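Local coordinates for Lmo1076 protein (Listeria monocytogenes serovar 1/2a, PDB 3FI7) that hydrolyses cell-wall peptidoglycan as the autolysin Auto, an N-acetylglucosaminidase of family GH73 linked to virulence, represented here by its catalytic domain, at residues A[49-54]-A[144-149]; A[92-97]-A[104-109]. All coordinates share one frame; numbering follows the deposited sequence.

Contact 1: A[49-54]-A[144-149]; sequences NLYPSV and ENAKTY
One face of the Tyr-51 ring carries the backbone of Tyr-149, whose CA sits over the ring centre, 3.9 Å from the centroid and 11° off the normal, a CH-pi contact. At the edge, in the ring plane, lies the carbonyl oxygen of Ala-146. The phenol reaches it by donating a hydrogen bond of 2.7 Å from Tyr-51 OH to Ala-146 O, approaching from above the carbonyl plane and not along a lone pair. Next to that bond, Tyr-51 CE2 rests 3.8 Å from Ala-146 CB, so one residue of the loop receives both the hydroxyl and the ring edge. Tyr-51 is the N-cap of helix 52-63, and Tyr-149 opens helix 149-156 just after its own N-cap, Thr-148; the contact therefore brings two helix starts of the glucosaminidase domain together, with Val-54 CG2 4.0 Å from Tyr-149 CB. Ser-53 OG also faces this CB but is hydrogen-bonded to Asp-183. Asn-49, of positive phi, is the C-prime residue of the Schellman motif that ends helix 29-47. With CG anti to the backbone N (chi1 -156°), its amide is turned to the loop, where ND2 gives a weak, bent hydrogen bond of 2.8 Å to Glu-144 OE2; the amide and carboxylate planes are nearly parallel (14° apart) but offset. Glu-144 OE1 forms a salt bridge with Arg-128.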
loop_
_atom_site.group_PDB
_atom_site.type_symbol
_atom_site.label_atom_id
_atom_site.label_comp_id
_atom_site.label_asym_id
_atom_site.label_seq_id
_atom_site.Cartn_x
_atom_site.Cartn_y
_atom_site.Cartn_z
ATOM N N ASN A 49 8.754 4.688 11.564
ATOM C CA ASN A 49 8.351 6.103 11.490
ATOM C C ASN A 49 7.942 6.612 10.092
ATOM O O ASN A 49 8.532 7.550 9.560
ATOM C CB ASN A 49 9.409 7.017 12.129
ATOM C CG ASN A 49 8.825 8.352 12.593
ATOM O OD1 ASN A 49 7.666 8.422 13.008
ATOM N ND2 ASN A 49 9.624 9.413 12.517
ATOM N N LEU A 50 6.923 5.981 9.513
ATOM C CA LEU A 50 6.375 6.361 8.214
ATOM C C LEU A 50 4.874 6.629 8.360
ATOM O O LEU A 50 4.302 6.364 9.418
ATOM C CB LEU A 50 6.585 5.225 7.220
ATOM C CG LEU A 50 8.002 4.671 7.070
ATOM C CD1 LEU A 50 7.998 3.457 6.148
ATOM C CD2 LEU A 50 8.926 5.740 6.530
ATOM N N TYR A 51 4.233 7.149 7.314
ATOM C CA TYR A 51 2.766 7.303 7.328
ATOM C C TYR A 51 2.053 6.012 6.924
ATOM O O TYR A 51 2.238 5.518 5.807
ATOM C CB TYR A 51 2.301 8.416 6.378
ATOM C CG TYR A 51 2.524 9.824 6.868
ATOM C CD1 TYR A 51 1.641 10.413 7.759
ATOM C CD2 TYR A 51 3.617 10.578 6.422
ATOM C CE1 TYR A 51 1.837 11.713 8.209
ATOM C CE2 TYR A 51 3.823 11.872 6.862
ATOM C CZ TYR A 51 2.931 12.436 7.763
ATOM O OH TYR A 51 3.120 13.726 8.212
ATOM N N PRO A 52 1.219 5.470 7.822
ATOM C CA PRO A 52 0.394 4.299 7.500
ATOM C C PRO A 52 -0.548 4.590 6.328
ATOM O O PRO A 52 -0.848 3.704 5.521
ATOM C CB PRO A 52 -0.438 4.084 8.774
ATOM C CG PRO A 52 0.276 4.787 9.842
ATOM C CD PRO A 52 1.036 5.921 9.212
ATOM N N SER A 53 -1.024 5.826 6.237
ATOM C CA SER A 53 -1.953 6.179 5.172
ATOM C C SER A 53 -1.259 6.034 3.827
ATOM O O SER A 53 -1.861 5.612 2.849
ATOM C CB SER A 53 -2.468 7.606 5.342
ATOM O OG SER A 53 -1.387 8.517 5.370
ATOM N N VAL A 54 0.020 6.383 3.787
ATOM C CA VAL A 54 0.773 6.323 2.545
ATOM C C VAL A 54 1.097 4.866 2.190
ATOM O O VAL A 54 1.042 4.468 1.023
ATOM C CB VAL A 54 2.050 7.186 2.640
ATOM C CG1 VAL A 54 2.960 6.959 1.438
ATOM C CG2 VAL A 54 1.668 8.661 2.772
ATOM N N GLU A 144 9.419 12.171 10.210
ATOM C CA GLU A 144 10.111 13.291 10.854
ATOM C C GLU A 144 10.492 14.412 9.879
ATOM O O GLU A 144 10.904 15.482 10.311
ATOM C CB GLU A 144 11.335 12.836 11.673
ATOM C CG GLU A 144 12.533 12.331 10.853
ATOM C CD GLU A 144 12.433 10.848 10.496
ATOM O OE1 GLU A 144 13.490 10.232 10.243
ATOM O OE2 GLU A 144 11.306 10.295 10.465
ATOM N N ASN A 145 10.344 14.178 8.576
ATOM C CA ASN A 145 10.616 15.221 7.580
ATOM C C ASN A 145 9.382 15.677 6.804
ATOM O O ASN A 145 9.454 16.623 6.026
ATOM C CB ASN A 145 11.655 14.751 6.560
ATOM C CG ASN A 145 13.007 14.476 7.178
ATOM O OD1 ASN A 145 13.411 15.126 8.140
ATOM N ND2 ASN A 145 13.721 13.507 6.617
ATOM N N ALA A 146 8.263 14.985 6.973
ATOM C CA ALA A 146 7.073 15.306 6.189
ATOM C C ALA A 146 5.966 15.839 7.087
ATOM O O ALA A 146 5.408 15.096 7.888
ATOM C CB ALA A 146 6.600 14.080 5.412
ATOM N N LYS A 147 5.653 17.126 6.963
ATOM C CA LYS A 147 4.648 17.737 7.832
ATOM C C LYS A 147 3.297 17.041 7.687
ATOM O O LYS A 147 2.632 16.739 8.673
ATOM C CB LYS A 147 4.514 19.236 7.551
ATOM C CG LYS A 147 5.687 20.060 8.051
ATOM C CD LYS A 147 5.553 21.526 7.669
ATOM C CE LYS A 147 6.758 22.331 8.141
ATOM N NZ LYS A 147 6.645 23.777 7.789
ATOM N N THR A 148 2.896 16.792 6.447
ATOM C CA THR A 148 1.678 16.041 6.182
ATOM C C THR A 148 1.990 14.912 5.218
ATOM O O THR A 148 3.073 14.867 4.626
ATOM C CB THR A 148 0.601 16.914 5.530
ATOM O OG1 THR A 148 0.992 17.211 4.187
ATOM C CG2 THR A 148 0.411 18.217 6.304
ATOM N N TYR A 149 1.026 14.020 5.039
ATOM C CA TYR A 149 1.200 12.898 4.133
ATOM C C TYR A 149 1.425 13.364 2.696
ATOM O O TYR A 149 2.067 12.673 1.910
ATOM C CB TYR A 149 -0.001 11.959 4.212
ATOM C CG TYR A 149 -1.281 12.542 3.668
ATOM C CD1 TYR A 149 -2.185 13.194 4.504
ATOM C CD2 TYR A 149 -1.596 12.431 2.323
ATOM C CE1 TYR A 149 -3.368 13.720 4.004
ATOM C CE2 TYR A 149 -2.773 12.952 1.817
ATOM C CZ TYR A 149 -3.655 13.593 2.662
ATOM O OH TYR A 149 -4.822 14.108 2.151
#

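Contact 2: A[92-97]-A[104-109]; sequences MKTWEY and YQINAN
Gln-105 lies against the indole of Trp-95, its partner in a non-hydrogen-bonded pair. Its CB starts 4.1 Å from Lys-93 CD. CG, anti to the carbonyl carbon (chi1 -57°), is placed over the six-membered ring of Trp-95, 3.7 Å from the centroid, as a CH-pi contact shifted toward the rim. Beyond CG the chain is extended, and the amide stands almost perpendicular to the indole: NE2 lies 3.5 Å from Trp-95 CZ2, while OE1 turns to the aliphatic part of Lys-93, 3.7 Å from its CD. On the other face of the sheet Tyr-104 lays a ring face against Glu-96 CB, which comes within 3.6 Å of CZ. Glu-96 CG, anti to the carbonyl carbon, lies against Ile-106 CG2, and the bend at chi2 turns the carboxylate away, with OE2 in a salt bridge to Lys-82. Thr-94 CG2 continues this row, touching Ile-106 CG2 and Ala-108 CB. Three pairs of reciprocal backbone hydrogen bonds join Met-92 to Ala-108, Thr-94 to Ile-106 and Glu-96 to Tyr-104; the last is nearly straight, with 2.8 Å from Glu-96 N to Tyr-104 O. The regular alternation of hydrogen-bonded and non-hydrogen-bonded pairs, with the strand directions 133° apart, is that of a twisted, two-stranded antiparallel beta hairpin at the surface of this GH73 catalytic domain.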
loop_
_atom_site.group_PDB
_atom_site.type_symbol
_atom_site.label_atom_id
_atom_site.label_comp_id
_atom_site.label_asym_id
_atom_site.label_seq_id
_atom_site.Cartn_x
_atom_site.Cartn_y
_atom_site.Cartn_z
ATOM N N MET A 92 7.145 -15.541 -12.969
ATOM C CA MET A 92 6.051 -15.269 -13.894
ATOM C C MET A 92 6.430 -14.240 -14.946
ATOM O O MET A 92 7.402 -13.500 -14.789
ATOM C CB MET A 92 4.744 -14.906 -13.166
ATOM C CG MET A 92 4.663 -13.518 -12.556
ATOM S SD MET A 92 2.978 -13.140 -11.972
ATOM C CE MET A 92 2.071 -13.075 -13.514
ATOM N N LYS A 93 5.677 -14.237 -16.040
ATOM C CA LYS A 93 5.919 -13.309 -17.123
ATOM C C LYS A 93 5.647 -11.897 -16.623
ATOM O O LYS A 93 4.765 -11.684 -15.791
ATOM C CB LYS A 93 5.003 -13.627 -18.310
ATOM C CG LYS A 93 5.402 -14.844 -19.123
ATOM C CD LYS A 93 6.381 -14.478 -20.223
ATOM C CE LYS A 93 6.494 -15.585 -21.265
ATOM N NZ LYS A 93 7.394 -15.197 -22.391
ATOM N N THR A 94 6.409 -10.939 -17.133
ATOM C CA THR A 94 6.201 -9.543 -16.803
ATOM C C THR A 94 6.572 -8.691 -18.017
ATOM O O THR A 94 7.351 -9.126 -18.870
ATOM C CB THR A 94 7.032 -9.134 -15.555
ATOM O OG1 THR A 94 6.704 -7.797 -15.166
ATOM C CG2 THR A 94 8.523 -9.216 -15.841
ATOM N N TRP A 95 5.998 -7.496 -18.112
ATOM C CA TRP A 95 6.335 -6.578 -19.201
ATOM C C TRP A 95 7.602 -5.760 -18.927
ATOM O O TRP A 95 7.808 -5.273 -17.821
ATOM C CB TRP A 95 5.177 -5.620 -19.469
ATOM C CG TRP A 95 4.011 -6.247 -20.157
ATOM C CD1 TRP A 95 2.810 -6.586 -19.597
ATOM C CD2 TRP A 95 3.925 -6.598 -21.541
ATOM N NE1 TRP A 95 1.984 -7.133 -20.550
ATOM C CE2 TRP A 95 2.644 -7.150 -21.752
ATOM C CE3 TRP A 95 4.809 -6.503 -22.623
ATOM C CZ2 TRP A 95 2.224 -7.606 -23.002
ATOM C CZ3 TRP A 95 4.394 -6.959 -23.861
ATOM C CH2 TRP A 95 3.110 -7.503 -24.040
ATOM N N GLU A 96 8.437 -5.609 -19.947
ATOM C CA GLU A 96 9.607 -4.744 -19.878
ATOM C C GLU A 96 9.615 -3.863 -21.114
ATOM O O GLU A 96 9.029 -4.217 -22.131
ATOM C CB GLU A 96 10.898 -5.564 -19.831
ATOM C CG GLU A 96 10.959 -6.601 -18.719
ATOM C CD GLU A 96 11.160 -5.990 -17.344
ATOM O OE1 GLU A 96 11.165 -4.743 -17.235
ATOM O OE2 GLU A 96 11.314 -6.762 -16.370
ATOM N N TYR A 97 10.268 -2.710 -21.033
ATOM C CA TYR A 97 10.385 -1.847 -22.202
ATOM C C TYR A 97 11.827 -1.438 -22.462
ATOM O O TYR A 97 12.605 -1.233 -21.533
ATOM C CB TYR A 97 9.506 -0.594 -22.079
ATOM C CG TYR A 97 9.598 0.293 -23.305
ATOM C CD1 TYR A 97 10.533 1.323 -23.378
ATOM C CD2 TYR A 97 8.773 0.079 -24.401
ATOM C CE1 TYR A 97 10.633 2.120 -24.504
ATOM C CE2 TYR A 97 8.866 0.870 -25.534
ATOM C CZ TYR A 97 9.798 1.890 -25.580
ATOM O OH TYR A 97 9.891 2.676 -26.706
ATOM N N TYR A 104 8.085 -5.798 -24.414
ATOM C CA TYR A 104 8.253 -7.236 -24.568
ATOM C C TYR A 104 8.059 -7.958 -23.248
ATOM O O TYR A 104 8.193 -7.365 -22.177
ATOM C CB TYR A 104 9.619 -7.567 -25.159
ATOM C CG TYR A 104 10.779 -7.176 -24.283
ATOM C CD1 TYR A 104 11.425 -8.117 -23.499
ATOM C CD2 TYR A 104 11.232 -5.863 -24.241
ATOM C CE1 TYR A 104 12.491 -7.764 -22.694
ATOM C CE2 TYR A 104 12.300 -5.499 -23.441
ATOM C CZ TYR A 104 12.926 -6.454 -22.668
ATOM O OH TYR A 104 13.991 -6.099 -21.864
ATOM N N GLN A 105 7.726 -9.240 -23.330
ATOM C CA GLN A 105 7.505 -10.031 -22.134
ATOM C C GLN A 105 8.762 -10.788 -21.772
ATOM O O GLN A 105 9.622 -11.027 -22.613
ATOM C CB GLN A 105 6.366 -11.018 -22.331
ATOM C CG GLN A 105 5.062 -10.392 -22.732
ATOM C CD GLN A 105 3.982 -11.431 -22.902
ATOM O OE1 GLN A 105 4.196 -12.613 -22.630
ATOM N NE2 GLN A 105 2.812 -10.999 -23.342
ATOM N N ILE A 106 8.862 -11.163 -20.508
ATOM C CA ILE A 106 10.008 -11.904 -20.029
ATOM C C ILE A 106 9.647 -12.532 -18.694
ATOM O O ILE A 106 8.803 -12.013 -17.958
ATOM C CB ILE A 106 11.246 -10.991 -19.882
ATOM C CG1 ILE A 106 12.531 -11.813 -19.957
ATOM C CG2 ILE A 106 11.191 -10.198 -18.583
ATOM C CD1 ILE A 106 13.775 -10.973 -20.158
ATOM N N ASN A 107 10.262 -13.668 -18.399
ATOM C CA ASN A 107 10.100 -14.290 -17.101
ATOM C C ASN A 107 10.975 -13.585 -16.082
ATOM O O ASN A 107 12.112 -13.221 -16.379
ATOM C CB ASN A 107 10.460 -15.769 -17.164
ATOM C CG ASN A 107 9.291 -16.626 -17.580
ATOM O OD1 ASN A 107 8.205 -16.534 -17.007
ATOM N ND2 ASN A 107 9.503 -17.471 -18.581
ATOM N N ALA A 108 10.436 -13.375 -14.888
ATOM C CA ALA A 108 11.235 -12.842 -13.797
ATOM C C ALA A 108 10.911 -13.586 -12.511
ATOM O O ALA A 108 9.881 -14.252 -12.410
ATOM C CB ALA A 108 11.003 -11.336 -13.638
ATOM N N ASN A 109 11.808 -13.491 -11.539
ATOM C CA ASN A 109 11.564 -14.064 -10.227
ATOM C C ASN A 109 11.074 -12.987 -9.283
ATOM O O ASN A 109 11.679 -11.921 -9.170
ATOM C CB ASN A 109 12.827 -14.712 -9.666
ATOM C CG ASN A 109 13.264 -15.918 -10.469
ATOM O OD1 ASN A 109 12.456 -16.784 -10.799
ATOM N ND2 ASN A 109 14.550 -15.980 -10.789
#

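From the N terminus the chain runs through helices 12-22 and 29-47 before reaching 49-54, the first half of contact 1. Helix 52-63 follows, and a long connection leads to strand 89-98. Contact 2 closes the short hairpin loop into strand 104-111, with six residues between its segments. After helix 116-129 the chain returns to 144-149, where contact 1 closes a much larger loop of 89 intervening residues. Contact 2 is thus nested inside contact 1. The two do not touch, their nearest atoms being about 21 Å apart, on opposite sides of the chain's centre: contact 1 joins the start of helix 52-63 to the approach to helix 149-156, contact 2 the strands of the peripheral hairpin.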